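Side-chain contacts in nisin biosynthesis protein NisC (Lactococcus lactis subsp. lactis, PDB 2G0D), which is the cyclase of nisin biosynthesis, a zinc-containing alpha-toroid enzyme that closes the thioether rings of the lantibiotic precursor: residues S108-I113 / E153-L158; L76-L81 / E114-E119; K248-K253 / L308-Q313. All coordinates share one frame; numbering follows the deposited sequence.

Interaction 1: S108-I113 / E153-L158; sequences SLNRYI and EQYDDL
Asn110 and Tyr155 both set CG beside the backbone N and opposite the carbonyl carbon (chi1 -67° and -61°), and from these positions the two side chains cross at about a right angle between helix 100-122 and the start of helix 156-168. Both helices belong to the alpha toroid of the LanC family, and the contact joins the first to the N-terminal end of the second. Tyr155 stands at the N-cap position of helix 156-168, and a tyrosine is long enough to carry a hydroxyl across to the other helix while its ring packs on Ile150 and Glu114. That hydroxyl presses on helix 100-122: Tyr155 OH lies 3.3 Å from Asn110 CB. Asparagine suits this buried place because its amide offers an acceptor and a donor at once, and both find partners: OD1 is hydrogen-bonded to the hydroxyl of Tyr146 on helix 140-147, and ND2 turns to a water. Gln154 backs the ring, its CG lying 3.6 Å above the plane over the centre of Tyr155, while its NE2 is held by Asp152. On the exposed side Arg111 runs past the tyrosine, but the end of its side chain is doubtfully placed in the model, and no hydrogen bond joins it to Tyr155. The direct link is therefore mostly packing, and the water supplies the polar bridge: it lies in the ring plane at the edge of Tyr155, accepts from Asn110 ND2 at 3.1 Å, and is hydrogen-bonded to Tyr155 OH at 2.6 Å.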
loop_
_atom_site.group_PDB
_atom_site.type_symbol
_atom_site.label_atom_id
_atom_site.label_comp_id
_atom_site.label_asym_id
_atom_site.label_seq_id
_atom_site.Cartn_x
_atom_site.Cartn_y
_atom_site.Cartn_z
ATOM N N SER A 108 -0.786 9.093 -21.141
ATOM C CA SER A 108 -2.168 8.630 -21.298
ATOM C C SER A 108 -2.755 8.172 -19.984
ATOM O O SER A 108 -3.871 8.552 -19.616
ATOM C CB SER A 108 -2.241 7.465 -22.276
ATOM O OG SER A 108 -1.673 7.846 -23.499
ATOM N N LEU A 109 -2.007 7.329 -19.291
ATOM C CA LEU A 109 -2.441 6.833 -17.983
ATOM C C LEU A 109 -2.692 7.982 -17.021
ATOM O O LEU A 109 -3.717 8.017 -16.371
ATOM C CB LEU A 109 -1.441 5.813 -17.420
ATOM C CG LEU A 109 -1.391 4.483 -18.172
ATOM C CD1 LEU A 109 -0.135 3.719 -17.836
ATOM C CD2 LEU A 109 -2.644 3.646 -17.911
ATOM N N ASN A 110 -1.764 8.931 -16.958
ATOM C CA ASN A 110 -1.869 10.100 -16.065
ATOM C C ASN A 110 -3.084 10.994 -16.337
ATOM O O ASN A 110 -3.787 11.416 -15.413
ATOM C CB ASN A 110 -0.580 10.923 -16.132
ATOM C CG ASN A 110 0.628 10.188 -15.545
ATOM O OD1 ASN A 110 0.476 9.203 -14.826
ATOM N ND2 ASN A 110 1.836 10.680 -15.848
ATOM N N ARG A 111 -3.327 11.288 -17.619
ATOM C CA ARG A 111 -4.495 12.064 -18.016
ATOM C C ARG A 111 -5.771 11.299 -17.688
ATOM O O ARG A 111 -6.723 11.869 -17.164
ATOM C CB ARG A 111 -4.437 12.455 -19.513
ATOM C CG ARG A 111 -3.228 13.352 -19.912
ATOM C CD ARG A 111 -2.587 14.166 -18.722
ATOM N NE ARG A 111 -1.627 15.164 -19.200
ATOM C CZ ARG A 111 -1.799 16.487 -19.146
ATOM N NH1 ARG A 111 -2.882 17.027 -18.582
ATOM N NH2 ARG A 111 -0.865 17.292 -19.650
ATOM N N TYR A 112 -5.795 10.000 -17.947
ATOM C CA TYR A 112 -6.952 9.226 -17.532
ATOM C C TYR A 112 -7.127 9.277 -16.010
ATOM O O TYR A 112 -8.240 9.467 -15.518
ATOM C CB TYR A 112 -6.956 7.770 -18.059
ATOM C CG TYR A 112 -8.054 6.957 -17.374
ATOM C CD1 TYR A 112 -9.410 7.094 -17.731
ATOM C CD2 TYR A 112 -7.746 6.115 -16.318
ATOM C CE1 TYR A 112 -10.410 6.356 -17.055
ATOM C CE2 TYR A 112 -8.725 5.399 -15.655
ATOM C CZ TYR A 112 -10.034 5.518 -16.007
ATOM O OH TYR A 112 -10.950 4.766 -15.291
ATOM N N ILE A 113 -6.026 9.127 -15.270
ATOM C CA ILE A 113 -6.093 9.164 -13.813
ATOM C C ILE A 113 -6.668 10.481 -13.292
ATOM O O ILE A 113 -7.545 10.466 -12.422
ATOM C CB ILE A 113 -4.721 8.891 -13.131
ATOM C CG1 ILE A 113 -4.295 7.422 -13.314
ATOM C CG2 ILE A 113 -4.820 9.213 -11.636
ATOM C CD1 ILE A 113 -2.784 7.138 -13.075
ATOM N N GLU A 153 4.706 19.908 -12.502
ATOM C CA GLU A 153 3.814 20.817 -11.756
ATOM C C GLU A 153 2.360 20.907 -12.276
ATOM O O GLU A 153 1.478 21.436 -11.584
ATOM C CB GLU A 153 4.440 22.221 -11.562
ATOM C CG GLU A 153 4.135 23.257 -12.634
ATOM C CD GLU A 153 4.692 24.655 -12.282
ATOM O OE1 GLU A 153 3.910 25.645 -12.232
ATOM O OE2 GLU A 153 5.919 24.767 -12.061
ATOM N N GLN A 154 2.103 20.374 -13.468
ATOM C CA GLN A 154 0.739 20.351 -14.010
ATOM C C GLN A 154 -0.216 19.499 -13.141
ATOM O O GLN A 154 -1.434 19.656 -13.221
ATOM C CB GLN A 154 0.734 19.880 -15.475
ATOM C CG GLN A 154 1.144 18.414 -15.674
ATOM C CD GLN A 154 0.796 17.894 -17.068
ATOM O OE1 GLN A 154 -0.361 17.962 -17.489
ATOM N NE2 GLN A 154 1.783 17.363 -17.780
ATOM N N TYR A 155 0.341 18.636 -12.284
ATOM C CA TYR A 155 -0.480 17.775 -11.418
ATOM C C TYR A 155 -0.662 18.323 -9.998
ATOM O O TYR A 155 -1.252 17.667 -9.128
ATOM C CB TYR A 155 0.047 16.356 -11.443
ATOM C CG TYR A 155 0.011 15.754 -12.840
ATOM C CD1 TYR A 155 -1.214 15.603 -13.531
ATOM C CD2 TYR A 155 1.187 15.376 -13.489
ATOM C CE1 TYR A 155 -1.257 15.066 -14.818
ATOM C CE2 TYR A 155 1.156 14.844 -14.774
ATOM C CZ TYR A 155 -0.072 14.689 -15.429
ATOM O OH TYR A 155 -0.116 14.150 -16.694
ATOM N N ASP A 156 -0.188 19.557 -9.795
ATOM C CA ASP A 156 -0.246 20.226 -8.508
ATOM C C ASP A 156 -1.679 20.432 -8.083
ATOM O O ASP A 156 -2.042 20.167 -6.928
ATOM C CB ASP A 156 0.520 21.558 -8.558
ATOM C CG ASP A 156 2.055 21.361 -8.491
ATOM O OD1 ASP A 156 2.535 20.207 -8.340
ATOM O OD2 ASP A 156 2.786 22.363 -8.598
ATOM N N ASP A 157 -2.502 20.855 -9.027
ATOM C CA ASP A 157 -3.906 21.108 -8.744
ATOM C C ASP A 157 -4.632 19.829 -8.332
ATOM O O ASP A 157 -5.315 19.832 -7.319
ATOM C CB ASP A 157 -4.604 21.832 -9.913
ATOM C CG ASP A 157 -4.152 23.266 -10.055
ATOM O OD1 ASP A 157 -3.931 23.940 -9.028
ATOM O OD2 ASP A 157 -4.015 23.748 -11.203
ATOM N N LEU A 158 -4.453 18.755 -9.106
ATOM C CA LEU A 158 -4.987 17.437 -8.801
ATOM C C LEU A 158 -4.561 16.951 -7.396
ATOM O O LEU A 158 -5.386 16.442 -6.622
ATOM C CB LEU A 158 -4.524 16.432 -9.883
ATOM C CG LEU A 158 -4.754 14.917 -9.693
ATOM C CD1 LEU A 158 -6.256 14.575 -9.555
ATOM C CD2 LEU A 158 -4.122 14.096 -10.807
HETATM O O HOH W 1 2.104 13.208 -17.596
#

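Interaction 2: L76-L81 / E114-E119; sequences LLTGSL and EYFVRE
Phe116 covers the tilted peptide between Thr78 and Gly79 with one face of its ring, Gly79 N being the nearer end. With CG anti to the backbone N (chi1 173°), the ring leaves helix 100-122 directly toward the loop, and Gly79 N sits 3.3 Å above the ring plane, over its centre. Gly79 CA follows as a CH-pi contact, 4.0 Å from the centroid of the Phe116 ring and 26° off its normal. Glycine suits the spot because it puts no side chain between its backbone and the ring, and phenylalanine because its broad, apolar face can lie over a peptide unit even when the two are tilted. The Thr78 side chain runs alongside Phe116, pointing the same way, and its OG1 touches Phe116 CZ at 3.7 Å. Thr78 OG1 also accepts a hydrogen bond from Ser80 N at 3.2 Å, with an N-H...O angle of 140°, which helps to shape the bend. Beyond the loop, Thr78 and Gly79 make backbone hydrogen bonds with Ala85 and Ala86 of helix 85-92, while Phe116 also rests on Ile143 of helix 140-147. The pattern is an ST turn, set between two helices of the alpha toroid and covered by an aromatic ring from one of them.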
loop_
_atom_site.group_PDB
_atom_site.type_symbol
_atom_site.label_atom_id
_atom_site.label_comp_id
_atom_site.label_asym_id
_atom_site.label_seq_id
_atom_site.Cartn_x
_atom_site.Cartn_y
_atom_site.Cartn_z
ATOM N N LEU A 76 -10.399 1.160 -19.375
ATOM C CA LEU A 76 -10.313 0.893 -17.946
ATOM C C LEU A 76 -11.588 1.366 -17.319
ATOM O O LEU A 76 -12.214 2.311 -17.805
ATOM C CB LEU A 76 -9.166 1.670 -17.313
ATOM C CG LEU A 76 -7.764 1.097 -17.401
ATOM C CD1 LEU A 76 -6.786 2.193 -17.108
ATOM C CD2 LEU A 76 -7.594 -0.051 -16.415
ATOM N N LEU A 77 -11.965 0.732 -16.224
ATOM C CA LEU A 77 -13.059 1.250 -15.426
ATOM C C LEU A 77 -12.566 1.978 -14.166
ATOM O O LEU A 77 -13.360 2.633 -13.483
ATOM C CB LEU A 77 -14.072 0.144 -15.106
ATOM C CG LEU A 77 -14.829 -0.426 -16.322
ATOM C CD1 LEU A 77 -15.742 -1.586 -15.902
ATOM C CD2 LEU A 77 -15.623 0.647 -17.084
ATOM N N THR A 78 -11.264 1.893 -13.874
ATOM C CA THR A 78 -10.737 2.484 -12.641
ATOM C C THR A 78 -9.303 3.038 -12.701
ATOM O O THR A 78 -8.438 2.490 -13.372
ATOM C CB THR A 78 -10.914 1.539 -11.430
ATOM O OG1 THR A 78 -10.512 2.211 -10.229
ATOM C CG2 THR A 78 -10.093 0.266 -11.594
ATOM N N GLY A 79 -9.081 4.149 -12.011
ATOM C CA GLY A 79 -7.751 4.734 -11.936
ATOM C C GLY A 79 -6.954 4.214 -10.738
ATOM O O GLY A 79 -5.894 4.714 -10.461
ATOM N N SER A 80 -7.450 3.178 -10.065
ATOM C CA SER A 80 -6.973 2.779 -8.746
ATOM C C SER A 80 -5.550 2.195 -8.732
ATOM O O SER A 80 -5.095 1.624 -9.716
ATOM C CB SER A 80 -7.962 1.798 -8.107
ATOM O OG SER A 80 -7.732 0.477 -8.547
ATOM N N LEU A 81 -4.862 2.352 -7.609
ATOM C CA LEU A 81 -3.505 1.795 -7.452
ATOM C C LEU A 81 -3.468 0.273 -7.707
ATOM O O LEU A 81 -2.644 -0.199 -8.482
ATOM C CB LEU A 81 -2.919 2.123 -6.068
ATOM C CG LEU A 81 -1.496 1.612 -5.717
ATOM C CD1 LEU A 81 -0.409 2.189 -6.642
ATOM C CD2 LEU A 81 -1.117 1.925 -4.263
ATOM N N GLU A 114 -6.164 11.606 -13.809
ATOM C CA GLU A 114 -6.657 12.919 -13.430
ATOM C C GLU A 114 -8.143 13.095 -13.761
ATOM O O GLU A 114 -8.906 13.566 -12.918
ATOM C CB GLU A 114 -5.840 14.039 -14.091
ATOM C CG GLU A 114 -6.385 15.448 -13.790
ATOM C CD GLU A 114 -5.351 16.550 -13.957
ATOM O OE1 GLU A 114 -4.304 16.335 -14.617
ATOM O OE2 GLU A 114 -5.583 17.639 -13.404
ATOM N N TYR A 115 -8.537 12.733 -14.983
ATOM C CA TYR A 115 -9.969 12.621 -15.354
ATOM C C TYR A 115 -10.759 11.742 -14.356
ATOM O O TYR A 115 -11.797 12.164 -13.838
ATOM C CB TYR A 115 -10.159 12.053 -16.777
ATOM C CG TYR A 115 -11.561 11.500 -16.984
ATOM C CD1 TYR A 115 -12.662 12.355 -17.034
ATOM C CD2 TYR A 115 -11.792 10.126 -17.080
ATOM C CE1 TYR A 115 -13.948 11.871 -17.197
ATOM C CE2 TYR A 115 -13.106 9.625 -17.252
ATOM C CZ TYR A 115 -14.167 10.511 -17.304
ATOM O OH TYR A 115 -15.455 10.053 -17.466
ATOM N N PHE A 116 -10.272 10.523 -14.117
ATOM C CA PHE A 116 -10.922 9.590 -13.192
ATOM C C PHE A 116 -11.125 10.179 -11.791
ATOM O O PHE A 116 -12.229 10.113 -11.226
ATOM C CB PHE A 116 -10.153 8.269 -13.090
ATOM C CG PHE A 116 -10.698 7.337 -12.028
ATOM C CD1 PHE A 116 -11.856 6.594 -12.268
ATOM C CD2 PHE A 116 -10.083 7.244 -10.777
ATOM C CE1 PHE A 116 -12.384 5.750 -11.277
ATOM C CE2 PHE A 116 -10.603 6.393 -9.774
ATOM C CZ PHE A 116 -11.744 5.645 -10.025
ATOM N N VAL A 117 -10.067 10.750 -11.227
ATOM C CA VAL A 117 -10.156 11.296 -9.876
ATOM C C VAL A 117 -11.138 12.473 -9.810
ATOM O O VAL A 117 -12.023 12.510 -8.963
ATOM C CB VAL A 117 -8.752 11.674 -9.322
ATOM C CG1 VAL A 117 -8.861 12.456 -8.027
ATOM C CG2 VAL A 117 -7.931 10.414 -9.097
ATOM N N ARG A 118 -10.979 13.408 -10.733
ATOM C CA ARG A 118 -11.813 14.593 -10.789
ATOM C C ARG A 118 -13.291 14.198 -10.926
ATOM O O ARG A 118 -14.169 14.785 -10.276
ATOM C CB ARG A 118 -11.338 15.488 -11.937
ATOM C CG ARG A 118 -12.031 16.813 -12.014
ATOM C CD ARG A 118 -11.137 17.900 -12.662
ATOM N NE ARG A 118 -11.877 19.159 -12.856
ATOM C CZ ARG A 118 -11.474 20.185 -13.613
ATOM N NH1 ARG A 118 -10.318 20.137 -14.283
ATOM N NH2 ARG A 118 -12.243 21.271 -13.703
ATOM N N GLU A 119 -13.553 13.184 -11.746
ATOM C CA GLU A 119 -14.913 12.658 -11.915
ATOM C C GLU A 119 -15.406 11.976 -10.631
ATOM O O GLU A 119 -16.547 12.146 -10.242
ATOM C CB GLU A 119 -14.960 11.706 -13.122
ATOM C CG GLU A 119 -16.319 11.108 -13.482
ATOM C CD GLU A 119 -17.425 12.148 -13.734
ATOM O OE1 GLU A 119 -17.137 13.309 -14.097
ATOM O OE2 GLU A 119 -18.600 11.782 -13.561
#

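Interaction 3: K248-K253 / L308-Q313; sequences KQFLWK and LESAMQ
The Phe250 ring is flanked by its own neighbour and by a helix: Gln249 CG lies 3.4 Å above the plane over the ring centre, whereas Ser310 approaches the CD2 corner obliquely. On this corner both side-chain atoms of Ser310 touch the ring, OG at 3.6 Å and CB at 3.7 Å from Phe250 CD2. The methylene groups also meet, with Phe250 CB 3.9 Å from Ser310 CB, so the contact amounts to van der Waals packing over a small area at the surface, where a loop's turn rests on helix 298-314 of the LanC alpha toroid. Serine is short enough to let the loop come close to the helix, and it still has a hydroxyl that can serve a second purpose: OG, set anti to the backbone N (chi1 -164°), is hydrogen-bonded to Arg314 NH1 one turn further along the helix.

The loop presents its phenylalanine through a type II beta turn from Lys248 to Leu251, closed by a weak bond from Leu251 N to Lys248 O. Phe250 occupies the third position of that turn, with a positive phi of 72°, a conformation more often adopted by glycine or asparagine. Phe250 N donates to the Glu243 carboxylate (OE2), which probably helps to keep the turn in this conformation. The preceding residue, Gln249, is itself exposed and is well placed to fold its aliphatic CG over the ring.

Around this contact, Phe250 also touches Lys306 and Ile307 one turn back on helix 298-314. Leu308 and Met312 of that helix pack instead on helix 327-341, and the loop carrying Phe250 leads from helix 226-242 into the short strand 255-256.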
loop_
_atom_site.group_PDB
_atom_site.type_symbol
_atom_site.label_atom_id
_atom_site.label_comp_id
_atom_site.label_asym_id
_atom_site.label_seq_id
_atom_site.Cartn_x
_atom_site.Cartn_y
_atom_site.Cartn_z
ATOM N N LYS A 248 -2.160 -5.662 26.163
ATOM C CA LYS A 248 -2.458 -5.371 24.768
ATOM C C LYS A 248 -1.909 -4.018 24.290
ATOM O O LYS A 248 -2.379 -3.441 23.279
ATOM C CB LYS A 248 -3.959 -5.440 24.538
ATOM C CG LYS A 248 -4.557 -6.816 24.801
ATOM C CD LYS A 248 -5.670 -7.030 23.817
ATOM C CE LYS A 248 -6.906 -7.531 24.490
ATOM N NZ LYS A 248 -7.544 -6.527 25.379
ATOM N N GLN A 249 -0.916 -3.506 25.010
ATOM C CA GLN A 249 -0.183 -2.330 24.542
ATOM C C GLN A 249 0.297 -2.566 23.103
ATOM O O GLN A 249 0.681 -3.683 22.740
ATOM C CB GLN A 249 0.990 -2.024 25.470
ATOM C CG GLN A 249 1.744 -0.760 25.113
ATOM C CD GLN A 249 2.743 -0.343 26.181
ATOM O OE1 GLN A 249 3.229 -1.166 26.961
ATOM N NE2 GLN A 249 3.066 0.948 26.206
ATOM N N PHE A 250 0.229 -1.513 22.298
ATOM C CA PHE A 250 0.651 -1.503 20.883
ATOM C C PHE A 250 -0.294 -2.271 19.956
ATOM O O PHE A 250 0.093 -2.662 18.853
ATOM C CB PHE A 250 2.107 -1.973 20.698
ATOM C CG PHE A 250 3.089 -1.297 21.609
ATOM C CD1 PHE A 250 3.265 0.076 21.575
ATOM C CD2 PHE A 250 3.843 -2.040 22.510
ATOM C CE1 PHE A 250 4.178 0.698 22.433
ATOM C CE2 PHE A 250 4.758 -1.415 23.369
ATOM C CZ PHE A 250 4.919 -0.047 23.316
ATOM N N LEU A 251 -1.529 -2.465 20.406
ATOM C CA LEU A 251 -2.563 -3.148 19.609
ATOM C C LEU A 251 -3.786 -2.250 19.389
ATOM O O LEU A 251 -4.097 -1.393 20.212
ATOM C CB LEU A 251 -2.974 -4.489 20.229
ATOM C CG LEU A 251 -1.981 -5.648 20.039
ATOM C CD1 LEU A 251 -2.276 -6.786 20.974
ATOM C CD2 LEU A 251 -1.908 -6.135 18.543
ATOM N N TRP A 252 -4.435 -2.441 18.242
ATOM C CA TRP A 252 -5.609 -1.691 17.864
ATOM C C TRP A 252 -6.574 -2.654 17.203
ATOM O O TRP A 252 -6.156 -3.541 16.426
ATOM C CB TRP A 252 -5.241 -0.595 16.847
ATOM C CG TRP A 252 -4.566 0.623 17.427
ATOM C CD1 TRP A 252 -5.178 1.785 17.798
ATOM C CD2 TRP A 252 -3.156 0.825 17.653
ATOM N NE1 TRP A 252 -4.247 2.692 18.263
ATOM C CE2 TRP A 252 -3.001 2.136 18.182
ATOM C CE3 TRP A 252 -2.011 0.043 17.446
ATOM C CZ2 TRP A 252 -1.754 2.669 18.524
ATOM C CZ3 TRP A 252 -0.763 0.569 17.792
ATOM C CH2 TRP A 252 -0.648 1.873 18.342
ATOM N N LYS A 253 -7.858 -2.490 17.496
ATOM C CA LYS A 253 -8.906 -3.200 16.765
ATOM C C LYS A 253 -8.950 -2.698 15.322
ATOM O O LYS A 253 -8.521 -1.571 15.028
ATOM C CB LYS A 253 -10.268 -2.968 17.416
ATOM C CG LYS A 253 -10.364 -3.406 18.868
ATOM C CD LYS A 253 -11.582 -2.787 19.538
ATOM C CE LYS A 253 -12.889 -3.278 18.954
ATOM N NZ LYS A 253 -13.999 -2.382 19.391
ATOM N N LEU A 308 6.266 -1.517 16.052
ATOM C CA LEU A 308 6.649 -2.511 15.060
ATOM C C LEU A 308 7.373 -3.657 15.766
ATOM O O LEU A 308 7.192 -4.823 15.430
ATOM C CB LEU A 308 7.546 -1.902 13.967
ATOM C CG LEU A 308 8.040 -2.887 12.880
ATOM C CD1 LEU A 308 6.862 -3.620 12.211
ATOM C CD2 LEU A 308 8.921 -2.184 11.848
ATOM N N GLU A 309 8.195 -3.298 16.740
ATOM C CA GLU A 309 9.021 -4.267 17.452
ATOM C C GLU A 309 8.123 -5.241 18.216
ATOM O O GLU A 309 8.376 -6.444 18.215
ATOM C CB GLU A 309 10.006 -3.548 18.371
ATOM C CG GLU A 309 11.168 -4.381 18.791
ATOM C CD GLU A 309 12.195 -3.617 19.646
ATOM O OE1 GLU A 309 11.920 -2.470 20.107
ATOM O OE2 GLU A 309 13.293 -4.184 19.838
ATOM N N SER A 310 7.053 -4.709 18.803
ATOM C CA SER A 310 6.038 -5.504 19.485
ATOM C C SER A 310 5.419 -6.510 18.548
ATOM O O SER A 310 5.205 -7.659 18.925
ATOM C CB SER A 310 4.916 -4.610 20.021
ATOM O OG SER A 310 4.148 -5.313 20.967
ATOM N N ALA A 311 5.106 -6.062 17.339
ATOM C CA ALA A 311 4.500 -6.917 16.318
ATOM C C ALA A 311 5.471 -7.964 15.782
ATOM O O ALA A 311 5.083 -9.091 15.545
ATOM C CB ALA A 311 3.954 -6.078 15.190
ATOM N N MET A 312 6.735 -7.601 15.613
ATOM C CA MET A 312 7.752 -8.564 15.194
ATOM C C MET A 312 7.920 -9.673 16.233
ATOM O O MET A 312 7.918 -10.854 15.896
ATOM C CB MET A 312 9.080 -7.859 14.896
ATOM C CG MET A 312 9.023 -6.891 13.680
ATOM S SD MET A 312 8.277 -7.623 12.191
ATOM C CE MET A 312 9.385 -9.020 11.905
ATOM N N GLN A 313 8.013 -9.287 17.498
ATOM C CA GLN A 313 8.071 -10.237 18.596
ATOM C C GLN A 313 6.869 -11.171 18.601
ATOM O O GLN A 313 7.032 -12.356 18.876
ATOM C CB GLN A 313 8.174 -9.508 19.941
ATOM C CG GLN A 313 9.550 -8.894 20.215
ATOM C CD GLN A 313 9.532 -7.828 21.318
ATOM O OE1 GLN A 313 8.489 -7.576 21.931
ATOM N NE2 GLN A 313 10.684 -7.190 21.564
#

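Interactions 1 and 2 share helix 100-122 and lie next to each other, with Tyr112 OH 3.2 Å from Thr78 N; their segments interleave along the chain, the helix meeting an earlier loop through residues 114-119 and the N-cap region of a later helix through residues 108-113. Both are partly buried. Interaction 3 is a surface contact across the toroid, its centre about 38 Å from that of interaction 1 and about 35 Å from that of interaction 2, and it joins different elements. Chemistry follows place: a water-bridged amide and phenol between helices, an aromatic face over a peptide backbone, and, at the surface, a ring corner against a serine.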